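Local coordinates for DPS family protein (Vibrio cholerae O1 biovar El Tor, PDB 3IQ1), which probably binds and oxidises iron, as a member of the Dps branch of the ferritin-like proteins that assembles from twelve subunits, at residues Q147-L150 against V151-L154. Sequence-based numbering, arbitrary orientation.
Sequences QEKL and VWML
Lys149 and Trp152 run side by side on helix 134-158, the last helix of the ferritin-like four-helix bundle, where i to i+3 and i to i+4 neighbours meet along successive turns. Lys149, with CG anti to its amide nitrogen (chi1 -178°) and the rest of its chain extended, brings CG to the indole edge in the ring plane, 3.9 Å from Trp152 CE3, and carries NZ on to a salt bridge with Glu72 of a second subunit. Met153 CG sits over one indole face near the rim. Four i to i+4 backbone hydrogen bonds tie the two turns together; that from Leu154 N to Leu150 O, 2.9 Å, is the straightest, with an N-H...O angle of 173°. Leu154 and Leu150 slant across each other and lean on helix 103-131. Glu148 OE2 forms a salt bridge with Arg122 of its own chain and OE1 one with Arg73 of the second subunit, while Gln147 OE1 and NE2 hydrogen-bond to Gln121 and Tyr30. Selenomethionine Met153 packs on Phe49 of a third subunit, placing this turn at interfaces of the dodecamer. Its side chain crosses Leu150 at about a right angle, and the bend at chi3 (-67°) brings CE within 3.5 Å of Leu150 CA.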
# COMPACT_ATOMS: atom_id res chain seq x y z
N GLN B 147 -29.65 -3.85 1.15
CA GLN B 147 -30.22 -5.10 1.63
C GLN B 147 -31.14 -5.71 0.63
O GLN B 147 -31.27 -6.94 0.55
CB GLN B 147 -30.84 -4.97 3.02
CG GLN B 147 -29.75 -4.74 4.02
CD GLN B 147 -30.24 -4.30 5.39
OE1 GLN B 147 -31.43 -3.98 5.56
NE2 GLN B 147 -29.36 -4.29 6.35
N GLU B 148 -31.76 -4.89 -0.21
CA GLU B 148 -32.52 -5.43 -1.35
C GLU B 148 -31.60 -6.24 -2.28
O GLU B 148 -31.95 -7.34 -2.65
CB GLU B 148 -33.23 -4.33 -2.13
CG GLU B 148 -34.39 -3.70 -1.36
CD GLU B 148 -35.04 -2.53 -2.04
OE1 GLU B 148 -34.39 -1.88 -2.90
OE2 GLU B 148 -36.21 -2.19 -1.71
N LYS B 149 -30.42 -5.71 -2.57
CA LYS B 149 -29.44 -6.38 -3.41
C LYS B 149 -29.07 -7.71 -2.75
O LYS B 149 -29.04 -8.76 -3.42
CB LYS B 149 -28.20 -5.50 -3.64
CG LYS B 149 -27.22 -6.17 -4.53
CD LYS B 149 -25.92 -5.42 -4.59
CE LYS B 149 -24.90 -6.22 -5.33
NZ LYS B 149 -23.60 -5.40 -5.52
N LEU B 150 -28.82 -7.69 -1.45
CA LEU B 150 -28.40 -8.89 -0.76
C LEU B 150 -29.49 -9.92 -0.79
O LEU B 150 -29.24 -11.12 -0.99
CB LEU B 150 -27.98 -8.59 0.67
CG LEU B 150 -27.40 -9.75 1.49
CD1 LEU B 150 -26.31 -10.59 0.73
CD2 LEU B 150 -26.84 -9.23 2.84
N VAL B 151 -30.73 -9.47 -0.57
CA VAL B 151 -31.85 -10.41 -0.60
C VAL B 151 -31.96 -11.08 -1.97
O VAL B 151 -32.25 -12.31 -2.06
CB VAL B 151 -33.14 -9.73 -0.12
CG1 VAL B 151 -34.42 -10.60 -0.44
CG2 VAL B 151 -33.06 -9.47 1.39
N TRP B 152 -31.76 -10.35 -3.06
CA TRP B 152 -31.68 -10.96 -4.39
C TRP B 152 -30.64 -12.09 -4.44
O TRP B 152 -30.94 -13.23 -4.82
CB TRP B 152 -31.43 -9.90 -5.48
CG TRP B 152 -30.69 -10.47 -6.68
CD1 TRP B 152 -31.10 -11.51 -7.48
CD2 TRP B 152 -29.38 -10.13 -7.13
NE1 TRP B 152 -30.13 -11.83 -8.36
CE2 TRP B 152 -29.07 -11.00 -8.21
CE3 TRP B 152 -28.44 -9.16 -6.77
CZ2 TRP B 152 -27.89 -10.93 -8.89
CZ3 TRP B 152 -27.26 -9.09 -7.46
CH2 TRP B 152 -26.99 -9.99 -8.52
N MSE B 153 -29.44 -11.81 -3.97
CA MSE B 153 -28.37 -12.80 -4.00
C MSE B 153 -28.65 -14.04 -3.14
O MSE B 153 -28.39 -15.17 -3.58
CB MSE B 153 -27.05 -12.14 -3.60
CG MSE B 153 -26.67 -10.98 -4.44
SE MSE B 153 -24.92 -10.30 -3.91
CE MSE B 153 -25.38 -9.71 -2.26
N LEU B 154 -29.10 -13.85 -1.91
CA LEU B 154 -29.41 -14.95 -1.03
C LEU B 154 -30.48 -15.84 -1.67
O LEU B 154 -30.38 -17.07 -1.66
CB LEU B 154 -29.93 -14.39 0.30
CG LEU B 154 -28.94 -13.60 1.12
CD1 LEU B 154 -29.65 -13.04 2.39
CD2 LEU B 154 -27.69 -14.40 1.50